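Side-chain contacts in alpha-fucosidase (Bifidobacterium bifidum, PDB 2EAB), which probably hydrolyses alpha-1,2-linked L-fucose as a 1,2-alpha-L-fucosidase, this chain being the catalytic-domain piece of a longer calcium-binding protein: residues Leu20-Pro25 against Thr50-Gly55; Asn41-Arg46 against Arg69-Phe74; Tyr709-Gly714 against Gly726-Ser731; Thr740-Val745 against Ala804-Trp809. All coordinates share one frame; numbering follows the deposited sequence.

Interaction 1. Residues Leu20-Pro25 against Thr50-Gly55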
loop_
_atom_site.group_PDB
_atom_site.type_symbol
_atom_site.label_atom_id
_atom_site.label_comp_id
_atom_site.label_asym_id
_atom_site.label_seq_id
_atom_site.Cartn_x
_atom_site.Cartn_y
_atom_site.Cartn_z
ATOM N N LEU A 20 12.027 16.395 -6.887
ATOM C CA LEU A 20 12.881 16.350 -5.702
ATOM C C LEU A 20 14.279 16.630 -6.236
ATOM O O LEU A 20 14.676 16.049 -7.238
ATOM C CB LEU A 20 12.875 14.971 -5.046
ATOM C CG LEU A 20 11.660 14.501 -4.248
ATOM C CD1 LEU A 20 10.496 14.189 -5.142
ATOM C CD2 LEU A 20 12.025 13.271 -3.428
ATOM N N TRP A 21 15.017 17.530 -5.596
ATOM C CA TRP A 21 16.344 17.878 -6.100
ATOM C C TRP A 21 17.341 18.251 -5.007
ATOM O O TRP A 21 16.960 18.683 -3.921
ATOM C CB TRP A 21 16.256 18.943 -7.198
ATOM C CG TRP A 21 15.782 20.274 -6.736
ATOM C CD1 TRP A 21 14.496 20.642 -6.455
ATOM C CD2 TRP A 21 16.591 21.435 -6.519
ATOM N NE1 TRP A 21 14.457 21.961 -6.067
ATOM C CE2 TRP A 21 15.729 22.471 -6.100
ATOM C CE3 TRP A 21 17.963 21.699 -6.635
ATOM C CZ2 TRP A 21 16.195 23.757 -5.798
ATOM C CZ3 TRP A 21 18.425 22.979 -6.334
ATOM C CH2 TRP A 21 17.543 23.988 -5.919
ATOM N N TYR A 22 18.622 18.039 -5.312
ATOM C CA TYR A 22 19.706 18.120 -4.331
ATOM C C TYR A 22 20.956 18.666 -4.986
ATOM O O TYR A 22 21.237 18.365 -6.140
ATOM C CB TYR A 22 19.994 16.733 -3.719
ATOM C CG TYR A 22 18.737 16.081 -3.197
ATOM C CD1 TYR A 22 18.382 16.178 -1.857
ATOM C CD2 TYR A 22 17.866 15.421 -4.067
ATOM C CE1 TYR A 22 17.205 15.611 -1.392
ATOM C CE2 TYR A 22 16.686 14.867 -3.616
ATOM C CZ TYR A 22 16.366 14.961 -2.281
ATOM O OH TYR A 22 15.187 14.413 -1.843
ATOM N N LYS A 23 21.704 19.454 -4.221
ATOM C CA LYS A 23 22.912 20.110 -4.715
ATOM C C LYS A 23 24.184 19.302 -4.433
ATOM O O LYS A 23 25.297 19.796 -4.631
ATOM C CB LYS A 23 23.035 21.511 -4.108
ATOM C CG LYS A 23 21.904 22.456 -4.491
ATOM C CD LYS A 23 22.194 23.875 -4.028
ATOM C CE LYS A 23 21.130 24.848 -4.512
ATOM N NZ LYS A 23 21.538 26.265 -4.284
ATOM N N GLN A 24 24.022 18.060 -3.983
ATOM C CA GLN A 24 25.167 17.196 -3.689
ATOM C C GLN A 24 24.772 15.721 -3.805
ATOM O O GLN A 24 23.584 15.394 -3.693
ATOM C CB GLN A 24 25.747 17.517 -2.303
ATOM C CG GLN A 24 24.893 17.070 -1.117
ATOM C CD GLN A 24 23.601 17.855 -0.963
ATOM O OE1 GLN A 24 23.597 19.089 -0.994
ATOM N NE2 GLN A 24 22.496 17.138 -0.774
ATOM N N PRO A 25 25.755 14.832 -4.065
ATOM C CA PRO A 25 25.508 13.383 -4.116
ATOM C C PRO A 25 24.894 12.808 -2.846
ATOM O O PRO A 25 24.945 13.430 -1.787
ATOM C CB PRO A 25 26.913 12.786 -4.295
ATOM C CG PRO A 25 27.866 13.897 -4.014
ATOM C CD PRO A 25 27.161 15.150 -4.374
ATOM N N THR A 50 18.786 8.826 1.434
ATOM C CA THR A 50 19.320 9.795 0.470
ATOM C C THR A 50 19.155 9.475 -1.017
ATOM O O THR A 50 19.275 10.380 -1.841
ATOM C CB THR A 50 20.826 10.095 0.723
ATOM O OG1 THR A 50 21.601 8.950 0.366
ATOM C CG2 THR A 50 21.101 10.453 2.176
ATOM N N THR A 51 18.905 8.214 -1.372
ATOM C CA THR A 51 18.857 7.835 -2.783
ATOM C C THR A 51 17.469 8.042 -3.389
ATOM O O THR A 51 16.472 8.132 -2.672
ATOM C CB THR A 51 19.333 6.381 -3.006
ATOM O OG1 THR A 51 18.431 5.477 -2.356
ATOM C CG2 THR A 51 20.753 6.184 -2.470
ATOM N N LEU A 52 17.414 8.117 -4.714
ATOM C CA LEU A 52 16.179 8.484 -5.397
ATOM C C LEU A 52 15.648 7.329 -6.235
ATOM O O LEU A 52 16.347 6.826 -7.113
ATOM C CB LEU A 52 16.381 9.752 -6.235
ATOM C CG LEU A 52 16.654 11.020 -5.415
ATOM C CD1 LEU A 52 17.098 12.177 -6.302
ATOM C CD2 LEU A 52 15.424 11.404 -4.591
ATOM N N PRO A 53 14.417 6.876 -5.930
ATOM C CA PRO A 53 13.849 5.686 -6.540
ATOM C C PRO A 53 13.130 5.909 -7.864
ATOM O O PRO A 53 12.500 6.949 -8.084
ATOM C CB PRO A 53 12.841 5.221 -5.489
ATOM C CG PRO A 53 12.338 6.488 -4.898
ATOM C CD PRO A 53 13.512 7.443 -4.910
ATOM N N PHE A 54 13.207 4.903 -8.720
ATOM C CA PHE A 54 12.400 4.842 -9.927
ATOM C C PHE A 54 12.166 3.370 -10.252
ATOM O O PHE A 54 12.920 2.498 -9.809
ATOM C CB PHE A 54 13.082 5.580 -11.093
ATOM C CG PHE A 54 14.334 4.914 -11.577
ATOM C CD1 PHE A 54 14.289 4.065 -12.672
ATOM C CD2 PHE A 54 15.555 5.122 -10.937
ATOM C CE1 PHE A 54 15.435 3.430 -13.126
ATOM C CE2 PHE A 54 16.709 4.484 -11.387
ATOM C CZ PHE A 54 16.647 3.640 -12.484
ATOM N N GLY A 55 11.123 3.090 -11.020
ATOM C CA GLY A 55 10.822 1.713 -11.372
ATOM C C GLY A 55 9.733 1.611 -12.409
ATOM O O GLY A 55 9.094 2.615 -12.760
#
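Leu52 places its forked end against Leu20 and Tyr22, whose side chains leave the same side of strand 19-22. Both Leu52 methyls touch one ring carbon: CD1 and CD2 of Leu52 each lie 3.8 Å from Tyr22 CE2. Leu52 and the tyrosine cross obliquely, so the methyls approach the ring at a slant. Leu52 CD2 has a second apolar neighbour, Leu20 CD2, 4.0 Å away. The one methyl thus touches both Leu20 and the tyrosine ring, in directions roughly at right angles. Leu52 CG is turned beside its own backbone N, opposite the carbonyl carbon (chi1 -67°), and both methyls are carried across to strand 19-22. No hydrogen bond joins the segments. The polar end of Tyr22 is used nearby, where OH bonds to Ala755 O.

The contact joins two edge strands of the N-terminal beta domain. Strand 19-22 borders the nine-stranded antiparallel sheet, and strand 52-55 borders the seven-stranded one. Leu20 also touches Tyr378 of helix 365-386, and Leu52 touches Arg158 of the next strand in the first sheet. An alanine in place of Tyr22 would probably open a gap beside both Leu52 methyls and leave Ala755 O without its hydroxyl partner. All three touching side chains are buried. Their apolar chemistry implies that the two sheet edges are held together here by shape and exclusion of water, with the tyrosine hydroxyl adding a polar tie to Ala755.

Interaction 2. Residues Asn41-Arg46 against Arg69-Phe74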
loop_
_atom_site.group_PDB
_atom_site.type_symbol
_atom_site.label_atom_id
_atom_site.label_comp_id
_atom_site.label_asym_id
_atom_site.label_seq_id
_atom_site.Cartn_x
_atom_site.Cartn_y
_atom_site.Cartn_z
ATOM N N ASN A 41 24.788 -0.535 9.562
ATOM C CA ASN A 41 25.812 -0.252 8.563
ATOM C C ASN A 41 25.536 1.127 7.965
ATOM O O ASN A 41 24.484 1.327 7.346
ATOM C CB ASN A 41 25.797 -1.335 7.476
ATOM C CG ASN A 41 26.893 -1.157 6.432
ATOM O OD1 ASN A 41 27.383 -0.053 6.192
ATOM N ND2 ASN A 41 27.274 -2.260 5.793
ATOM N N PRO A 42 26.466 2.091 8.155
ATOM C CA PRO A 42 26.243 3.459 7.671
ATOM C C PRO A 42 25.939 3.556 6.175
ATOM O O PRO A 42 25.196 4.446 5.765
ATOM C CB PRO A 42 27.561 4.172 7.997
ATOM C CG PRO A 42 28.132 3.396 9.128
ATOM C CD PRO A 42 27.770 1.969 8.840
ATOM N N ASP A 43 26.491 2.657 5.367
ATOM C CA ASP A 43 26.233 2.672 3.928
ATOM C C ASP A 43 24.784 2.293 3.598
ATOM O O ASP A 43 24.158 2.887 2.714
ATOM C CB ASP A 43 27.204 1.748 3.194
ATOM C CG ASP A 43 27.236 2.010 1.703
ATOM O OD1 ASP A 43 27.509 3.161 1.297
ATOM O OD2 ASP A 43 26.998 1.059 0.933
ATOM N N ASN A 44 24.255 1.300 4.303
ATOM C CA ASN A 44 22.854 0.927 4.140
ATOM C C ASN A 44 21.929 2.033 4.634
ATOM O O ASN A 44 20.908 2.333 4.004
ATOM C CB ASN A 44 22.552 -0.382 4.865
ATOM C CG ASN A 44 23.228 -1.580 4.222
ATOM O OD1 ASN A 44 23.562 -1.563 3.039
ATOM N ND2 ASN A 44 23.417 -2.637 5.005
ATOM N N ASN A 45 22.285 2.648 5.758
ATOM C CA ASN A 45 21.515 3.780 6.244
ATOM C C ASN A 45 21.535 4.950 5.264
ATOM O O ASN A 45 20.509 5.605 5.045
ATOM C CB ASN A 45 21.998 4.249 7.609
ATOM C CG ASN A 45 21.194 5.425 8.114
ATOM O OD1 ASN A 45 19.987 5.312 8.327
ATOM N ND2 ASN A 45 21.845 6.575 8.257
ATOM N N ARG A 46 22.699 5.223 4.675
ATOM C CA ARG A 46 22.789 6.279 3.676
ATOM C C ARG A 46 21.844 5.988 2.511
ATOM O O ARG A 46 21.141 6.886 2.036
ATOM C CB ARG A 46 24.227 6.468 3.177
ATOM C CG ARG A 46 24.414 7.695 2.277
ATOM C CD ARG A 46 24.545 8.991 3.073
ATOM N NE ARG A 46 25.775 9.039 3.867
ATOM C CZ ARG A 46 26.068 9.992 4.751
ATOM N NH1 ARG A 46 25.231 11.002 4.964
ATOM N NH2 ARG A 46 27.208 9.934 5.422
ATOM N N ARG A 69 32.468 7.146 -8.793
ATOM C CA ARG A 69 31.931 5.788 -8.773
ATOM C C ARG A 69 30.426 5.854 -8.564
ATOM O O ARG A 69 29.918 5.718 -7.447
ATOM C CB ARG A 69 32.628 4.902 -7.733
ATOM C CG ARG A 69 32.240 3.428 -7.840
ATOM C CD ARG A 69 33.258 2.528 -7.165
ATOM N NE ARG A 69 32.733 1.185 -6.906
ATOM C CZ ARG A 69 32.758 0.174 -7.771
ATOM N NH1 ARG A 69 33.271 0.326 -8.988
ATOM N NH2 ARG A 69 32.259 -1.004 -7.416
ATOM N N GLU A 70 29.729 6.097 -9.666
ATOM C CA GLU A 70 28.281 6.179 -9.656
ATOM C C GLU A 70 27.674 4.821 -9.317
ATOM O O GLU A 70 28.219 3.770 -9.675
ATOM C CB GLU A 70 27.773 6.708 -10.999
ATOM C CG GLU A 70 26.256 6.662 -11.201
ATOM C CD GLU A 70 25.466 7.611 -10.296
ATOM O OE1 GLU A 70 25.592 7.526 -9.057
ATOM O OE2 GLU A 70 24.689 8.429 -10.837
ATOM N N ARG A 71 26.543 4.866 -8.622
ATOM C CA ARG A 71 25.876 3.678 -8.121
ATOM C C ARG A 71 24.371 3.816 -8.296
ATOM O O ARG A 71 23.786 4.846 -7.942
ATOM C CB ARG A 71 26.216 3.486 -6.642
ATOM C CG ARG A 71 25.648 2.228 -6.013
ATOM C CD ARG A 71 26.045 2.146 -4.558
ATOM N NE ARG A 71 25.414 1.004 -3.900
ATOM C CZ ARG A 71 25.578 0.675 -2.621
ATOM N NH1 ARG A 71 26.357 1.397 -1.822
ATOM N NH2 ARG A 71 24.951 -0.389 -2.133
ATOM N N VAL A 72 23.764 2.775 -8.861
ATOM C CA VAL A 72 22.313 2.626 -8.882
ATOM C C VAL A 72 21.989 1.285 -8.236
ATOM O O VAL A 72 22.267 0.228 -8.800
ATOM C CB VAL A 72 21.738 2.684 -10.315
ATOM C CG1 VAL A 72 20.217 2.540 -10.293
ATOM C CG2 VAL A 72 22.153 3.976 -11.011
ATOM N N THR A 73 21.430 1.335 -7.035
ATOM C CA THR A 73 21.032 0.122 -6.334
ATOM C C THR A 73 19.862 -0.504 -7.094
ATOM O O THR A 73 18.944 0.207 -7.517
ATOM C CB THR A 73 20.718 0.443 -4.865
ATOM O OG1 THR A 73 21.910 0.940 -4.236
ATOM C CG2 THR A 73 20.226 -0.784 -4.114
ATOM N N PHE A 74 19.912 -1.818 -7.288
ATOM C CA PHE A 74 19.037 -2.492 -8.242
ATOM C C PHE A 74 18.145 -3.543 -7.594
ATOM O O PHE A 74 18.598 -4.301 -6.726
ATOM C CB PHE A 74 19.879 -3.131 -9.355
ATOM C CG PHE A 74 19.065 -3.684 -10.489
ATOM C CD1 PHE A 74 18.635 -2.859 -11.522
ATOM C CD2 PHE A 74 18.708 -5.027 -10.513
ATOM C CE1 PHE A 74 17.873 -3.368 -12.569
ATOM C CE2 PHE A 74 17.941 -5.542 -11.554
ATOM C CZ PHE A 74 17.522 -4.706 -12.584
HETATM O O HOH W 1 25.125 -0.654 0.777
HETATM O O HOH W 2 28.364 3.247 -1.272
#
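Asp43 and Arg71 reach toward each other with both CG atoms opposite the backbone N. For Asp43 the chi1 of -164° swings the carboxylate off the helix toward the strand. Arg71 stays extended from CG to NE and brings its guanidinium group up from the other side. The two meet in a salt bridge, with Arg71 NH1 2.8 Å from Asp43 OD2. The bond is nearly straight (164° at the hydrogen). It uses the syn lone pair of OD2 and lies in the guanidinium plane, while the two flat groups are turned 26° apart.

Helix 42-50 starts here. Asn41 is its N-cap, and Asn41 OD1 accepts from Asp43 N at 3.0 Å. Arg71 belongs to strand 69-76, an inner strand of the seven-stranded antiparallel sheet of the N-terminal domain. Two waters at the guanidinium edge flank the bridge. One donates to Asp43 OD2 and to Asn44 OD1 and accepts from Arg71 NH2 at 2.9 Å. The other joins Asp43 OD1 to Arg71 NH1, though its bond to NH1 is weak. An asparagine in place of Asp43 would probably leave the Arg71 charge without this mate, with Asp141 remaining as its carboxylate partner. Asp141 OD1 takes Arg71 NE in a second salt bridge, which helps fix the guanidinium rotation.

Interaction 3. Residues Tyr709-Gly714 against Gly726-Ser731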
loop_
_atom_site.group_PDB
_atom_site.type_symbol
_atom_site.label_atom_id
_atom_site.label_comp_id
_atom_site.label_asym_id
_atom_site.label_seq_id
_atom_site.Cartn_x
_atom_site.Cartn_y
_atom_site.Cartn_z
ATOM N N TYR A 709 -7.667 10.217 23.382
ATOM C CA TYR A 709 -6.887 9.481 24.372
ATOM C C TYR A 709 -5.640 8.847 23.760
ATOM O O TYR A 709 -4.569 8.867 24.366
ATOM C CB TYR A 709 -7.730 8.409 25.055
ATOM C CG TYR A 709 -8.634 8.911 26.157
ATOM C CD1 TYR A 709 -8.109 9.382 27.363
ATOM C CD2 TYR A 709 -10.019 8.881 26.009
ATOM C CE1 TYR A 709 -8.944 9.832 28.387
ATOM C CE2 TYR A 709 -10.861 9.324 27.025
ATOM C CZ TYR A 709 -10.320 9.799 28.212
ATOM O OH TYR A 709 -11.148 10.239 29.221
ATOM N N ARG A 710 -5.772 8.288 22.559
ATOM C CA ARG A 710 -4.634 7.624 21.923
ATOM C C ARG A 710 -3.565 8.582 21.396
ATOM O O ARG A 710 -2.382 8.242 21.398
ATOM C CB ARG A 710 -5.099 6.713 20.790
ATOM C CG ARG A 710 -4.332 5.398 20.710
ATOM C CD ARG A 710 -4.735 4.442 21.830
ATOM N NE ARG A 710 -4.910 3.075 21.338
ATOM C CZ ARG A 710 -5.821 2.219 21.790
ATOM N NH1 ARG A 710 -6.657 2.565 22.766
ATOM N NH2 ARG A 710 -5.901 1.007 21.249
ATOM N N CYS A 711 -3.977 9.774 20.965
ATOM C CA CYS A 711 -3.117 10.647 20.156
ATOM C C CYS A 711 -2.523 11.846 20.889
ATOM O O CYS A 711 -1.641 12.521 20.354
ATOM C CB CYS A 711 -3.880 11.134 18.921
ATOM S SG CYS A 711 -4.291 9.826 17.757
ATOM N N PHE A 712 -3.011 12.104 22.100
ATOM C CA PHE A 712 -2.590 13.255 22.894
ATOM C C PHE A 712 -1.924 12.834 24.202
ATOM O O PHE A 712 -2.301 11.830 24.814
ATOM C CB PHE A 712 -3.793 14.153 23.213
ATOM C CG PHE A 712 -4.283 14.967 22.044
ATOM C CD1 PHE A 712 -3.935 16.308 21.926
ATOM C CD2 PHE A 712 -5.101 14.402 21.067
ATOM C CE1 PHE A 712 -4.385 17.072 20.851
ATOM C CE2 PHE A 712 -5.559 15.160 19.990
ATOM C CZ PHE A 712 -5.196 16.500 19.880
ATOM N N LYS A 713 -0.923 13.605 24.614
ATOM C CA LYS A 713 -0.389 13.530 25.968
ATOM C C LYS A 713 -0.762 14.863 26.593
ATOM O O LYS A 713 -0.216 15.903 26.218
ATOM C CB LYS A 713 1.128 13.326 25.953
ATOM C CG LYS A 713 1.754 13.149 27.337
ATOM C CD LYS A 713 3.270 13.017 27.273
ATOM C CE LYS A 713 3.713 11.587 26.992
ATOM N NZ LYS A 713 5.195 11.448 27.047
ATOM N N GLY A 714 -1.719 14.828 27.516
ATOM C CA GLY A 714 -2.354 16.044 28.007
ATOM C C GLY A 714 -3.090 16.719 26.865
ATOM O O GLY A 714 -3.941 16.105 26.213
ATOM N N GLY A 726 0.444 7.249 9.491
ATOM C CA GLY A 726 -0.416 7.089 8.313
ATOM C C GLY A 726 -1.850 6.767 8.695
ATOM O O GLY A 726 -2.792 7.377 8.177
ATOM N N GLN A 727 -2.023 5.821 9.613
ATOM C CA GLN A 727 -3.353 5.466 10.094
ATOM C C GLN A 727 -4.040 6.639 10.794
ATOM O O GLN A 727 -5.231 6.902 10.582
ATOM C CB GLN A 727 -3.279 4.274 11.044
ATOM C CG GLN A 727 -4.635 3.885 11.603
ATOM C CD GLN A 727 -4.560 2.794 12.639
ATOM O OE1 GLN A 727 -3.480 2.470 13.152
ATOM N NE2 GLN A 727 -5.709 2.213 12.962
ATOM N N ARG A 728 -3.289 7.348 11.630
ATOM C CA ARG A 728 -3.863 8.452 12.391
ATOM C C ARG A 728 -4.332 9.599 11.500
ATOM O O ARG A 728 -5.403 10.156 11.731
ATOM C CB ARG A 728 -2.910 8.928 13.486
ATOM C CG ARG A 728 -2.776 7.902 14.594
ATOM C CD ARG A 728 -1.681 8.238 15.571
ATOM N NE ARG A 728 -1.370 7.093 16.421
ATOM C CZ ARG A 728 -0.712 7.176 17.572
ATOM N NH1 ARG A 728 -0.301 8.354 18.031
ATOM N NH2 ARG A 728 -0.467 6.079 18.273
ATOM N N ILE A 729 -3.553 9.938 10.476
ATOM C CA ILE A 729 -3.971 10.969 9.522
ATOM C C ILE A 729 -5.314 10.603 8.879
ATOM O O ILE A 729 -6.250 11.407 8.871
ATOM C CB ILE A 729 -2.894 11.210 8.437
ATOM C CG1 ILE A 729 -1.628 11.801 9.066
ATOM C CG2 ILE A 729 -3.411 12.152 7.349
ATOM C CD1 ILE A 729 -0.403 11.702 8.171
ATOM N N ASN A 730 -5.413 9.384 8.353
ATOM C CA ASN A 730 -6.642 8.948 7.692
ATOM C C ASN A 730 -7.834 8.858 8.636
ATOM O O ASN A 730 -8.953 9.226 8.267
ATOM C CB ASN A 730 -6.418 7.625 6.966
ATOM C CG ASN A 730 -5.661 7.805 5.668
ATOM O OD1 ASN A 730 -6.258 8.034 4.610
ATOM N ND2 ASN A 730 -4.334 7.707 5.740
ATOM N N SER A 731 -7.586 8.385 9.855
ATOM C CA SER A 731 -8.635 8.250 10.864
ATOM C C SER A 731 -9.185 9.613 11.258
ATOM O O SER A 731 -10.401 9.821 11.283
ATOM C CB SER A 731 -8.107 7.520 12.094
ATOM O OG SER A 731 -7.678 6.212 11.760
HETATM O O HOH W 3 0.179 9.124 21.251
HETATM O O HOH W 4 -0.769 11.144 17.726
#
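The guanidinium group of Arg728 lies beside the end of helix 697-711; Cys711 CA and Arg710 O approach it obliquely. At its edge, in plane, lies a water that accepts from Arg728 NH1 at 2.8 Å. The same water donates to Cys711 O at 3.1 Å. A second water donates to Arg710 O and takes a weak bond from NH1. Arg728 NH1 thus reaches both carbonyls through water, since NH1 stands 4.0 Å from Arg710 O itself. Arg728 NH2 is held directly by Arg678 O.

The aliphatic part of the arginine does the dry packing. Its chain is extended from CG to NE and runs past the thiol, with Cys711 SG 3.8 Å from Arg728 CD and 4.0 Å from Arg728 CG. Helix 697-711 ends at Cys711, and a short two-stranded hairpin (712-713 and 716-717) leads on to helix 722-734. Both helices belong to the catalytic domain, an (alpha/alpha)6 barrel as is usual for this family. The positive group lies at a helix C-terminal end, where it would probably be favoured by the carbonyls. Arg710 turns its own end away, to Glu652 and to His679 O. Trp732, one turn beyond Arg728, also touches Cys711.

Interaction 4. Residues Thr740-Val745 against Ala804-Trp809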
loop_
_atom_site.group_PDB
_atom_site.type_symbol
_atom_site.label_atom_id
_atom_site.label_comp_id
_atom_site.label_asym_id
_atom_site.label_seq_id
_atom_site.Cartn_x
_atom_site.Cartn_y
_atom_site.Cartn_z
ATOM N N THR A 740 -6.767 19.031 13.151
ATOM C CA THR A 740 -6.001 17.966 13.790
ATOM C C THR A 740 -5.346 17.074 12.735
ATOM O O THR A 740 -4.187 16.680 12.883
ATOM C CB THR A 740 -6.863 17.145 14.764
ATOM O OG1 THR A 740 -7.394 18.028 15.758
ATOM C CG2 THR A 740 -6.032 16.078 15.460
ATOM N N THR A 741 -6.081 16.770 11.664
ATOM C CA THR A 741 -5.550 15.949 10.575
ATOM C C THR A 741 -4.310 16.599 9.975
ATOM O O THR A 741 -3.278 15.940 9.795
ATOM C CB THR A 741 -6.597 15.708 9.470
ATOM O OG1 THR A 741 -7.777 15.145 10.045
ATOM C CG2 THR A 741 -6.060 14.737 8.434
ATOM N N TYR A 742 -4.412 17.892 9.672
ATOM C CA TYR A 742 -3.282 18.630 9.132
ATOM C C TYR A 742 -2.087 18.642 10.089
ATOM O O TYR A 742 -0.940 18.503 9.666
ATOM C CB TYR A 742 -3.671 20.067 8.759
ATOM C CG TYR A 742 -2.464 20.870 8.378
ATOM C CD1 TYR A 742 -1.816 20.645 7.167
ATOM C CD2 TYR A 742 -1.925 21.806 9.256
ATOM C CE1 TYR A 742 -0.676 21.351 6.822
ATOM C CE2 TYR A 742 -0.786 22.522 8.921
ATOM C CZ TYR A 742 -0.163 22.286 7.705
ATOM O OH TYR A 742 0.971 22.981 7.371
ATOM N N GLN A 743 -2.365 18.816 11.376
ATOM C CA GLN A 743 -1.302 18.807 12.378
ATOM C C GLN A 743 -0.548 17.473 12.380
ATOM O O GLN A 743 0.664 17.440 12.614
ATOM C CB GLN A 743 -1.860 19.111 13.761
ATOM C CG GLN A 743 -2.173 20.567 14.020
ATOM C CD GLN A 743 -2.647 20.774 15.440
ATOM O OE1 GLN A 743 -1.945 21.358 16.263
ATOM N NE2 GLN A 743 -3.827 20.264 15.746
ATOM N N LEU A 744 -1.262 16.381 12.105
ATOM C CA LEU A 744 -0.630 15.068 11.990
ATOM C C LEU A 744 0.211 14.944 10.720
ATOM O O LEU A 744 1.275 14.328 10.747
ATOM C CB LEU A 744 -1.662 13.941 12.099
ATOM C CG LEU A 744 -2.269 13.780 13.497
ATOM C CD1 LEU A 744 -3.548 12.982 13.409
ATOM C CD2 LEU A 744 -1.296 13.136 14.493
ATOM N N VAL A 745 -0.252 15.534 9.617
ATOM C CA VAL A 745 0.560 15.615 8.402
ATOM C C VAL A 745 1.863 16.370 8.690
ATOM O O VAL A 745 2.944 15.920 8.315
ATOM C CB VAL A 745 -0.208 16.278 7.231
ATOM C CG1 VAL A 745 0.721 16.539 6.049
ATOM C CG2 VAL A 745 -1.379 15.405 6.790
ATOM N N ALA A 804 -12.806 17.573 5.474
ATOM C CA ALA A 804 -11.876 17.852 6.569
ATOM C C ALA A 804 -10.777 18.787 6.081
ATOM O O ALA A 804 -9.585 18.470 6.117
ATOM C CB ALA A 804 -11.306 16.557 7.152
ATOM N N LEU A 805 -11.210 19.960 5.625
ATOM C CA LEU A 805 -10.309 20.955 5.074
ATOM C C LEU A 805 -9.623 21.716 6.206
ATOM O O LEU A 805 -10.295 22.309 7.051
ATOM C CB LEU A 805 -11.082 21.925 4.183
ATOM C CG LEU A 805 -10.292 23.083 3.572
ATOM C CD1 LEU A 805 -9.328 22.584 2.508
ATOM C CD2 LEU A 805 -11.246 24.112 3.000
ATOM N N PRO A 806 -8.280 21.690 6.237
ATOM C CA PRO A 806 -7.572 22.420 7.286
ATOM C C PRO A 806 -7.690 23.926 7.111
ATOM O O PRO A 806 -7.665 24.422 5.983
ATOM C CB PRO A 806 -6.108 22.007 7.079
ATOM C CG PRO A 806 -6.143 20.809 6.195
ATOM C CD PRO A 806 -7.347 20.982 5.342
ATOM N N ASP A 807 -7.796 24.645 8.224
ATOM C CA ASP A 807 -7.773 26.108 8.187
ATOM C C ASP A 807 -6.458 26.626 7.591
ATOM O O ASP A 807 -6.417 27.728 7.038
ATOM C CB ASP A 807 -7.995 26.701 9.583
ATOM C CG ASP A 807 -9.383 26.409 10.141
ATOM O OD1 ASP A 807 -10.292 26.023 9.376
ATOM O OD2 ASP A 807 -9.567 26.572 11.366
ATOM N N ALA A 808 -5.399 25.821 7.692
ATOM C CA ALA A 808 -4.090 26.152 7.122
ATOM C C ALA A 808 -4.122 26.290 5.596
ATOM O O ALA A 808 -3.269 26.964 5.011
ATOM C CB ALA A 808 -3.055 25.110 7.536
ATOM N N TRP A 809 -5.095 25.642 4.956
ATOM C CA TRP A 809 -5.252 25.716 3.508
ATOM C C TRP A 809 -6.507 26.526 3.179
ATOM O O TRP A 809 -7.540 25.970 2.801
ATOM C CB TRP A 809 -5.337 24.315 2.887
ATOM C CG TRP A 809 -4.176 23.390 3.182
ATOM C CD1 TRP A 809 -2.931 23.728 3.647
ATOM C CD2 TRP A 809 -4.154 21.976 2.976
ATOM N NE1 TRP A 809 -2.145 22.602 3.766
ATOM C CE2 TRP A 809 -2.872 21.514 3.359
ATOM C CE3 TRP A 809 -5.094 21.052 2.504
ATOM C CZ2 TRP A 809 -2.512 20.163 3.289
ATOM C CZ3 TRP A 809 -4.737 19.711 2.439
ATOM C CH2 TRP A 809 -3.455 19.281 2.828
#
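Tyr742 packs against Pro806, Ala808 and Trp809, which lie on a type I beta turn running from Pro806 to Trp809. The tyrosine stands on helix 738-751 of the catalytic domain. The turn lies in the loop between strands 799-801 and 812-819, in the range of the C-terminal domain. Close to the helix, Tyr742 CB meets Pro806 CB at 3.5 Å, the side chains crossing at about a right angle. Farther out, the Ala808 methyl covers one face of the phenol ring in a CH-pi contact, CB lying 4.0 Å from the ring centroid and 21° off the normal. The indole of Trp809 approaches obliquely, its plane turned 72° from that of the phenol ring, and its NE1 comes 3.6 Å from Tyr742 CE1. With CG opposite its backbone N (chi1 172°), Tyr742 carries its ring out from the helix to the turn.

The next shell fixes these groups. Trp809 N bonds to Pro806 O at 3.0 Å, which closes the turn. Pro806 CG lies over a face of the indole, 3.8 Å above its plane. Met779 of helix 767-780 touches both Pro806 and Trp809. Asn739 OD1 accepts from Asp807 N and ties the turn to the start of the helix. Glu372 serves both rings: its OE2 bonds to Tyr742 OH, and its OE1 accepts from Trp809 NE1.

How the interactions relate
Interactions 1 and 2 come first and cross along the chain. Residues 20-25 pair with 50-55, while 41-46, lying between them, pair with 69-74 beyond. Together they set strand 19-22 and helix 42-50 against two strands of the seven-stranded sheet in the N-terminal domain. They touch where Phe54 packs on Val72. Interactions 3 and 4 follow in series. Interaction 3 closes a short loop of 11 residues between two helices of the catalytic domain. Interaction 4 closes a longer one of 58 residues and joins the next helix to the C-terminal part. Ile729 packs on Thr741, Leu744 and Val745, so these two contacts adjoin. Interactions 1 and 3 have centres about 31 Å apart.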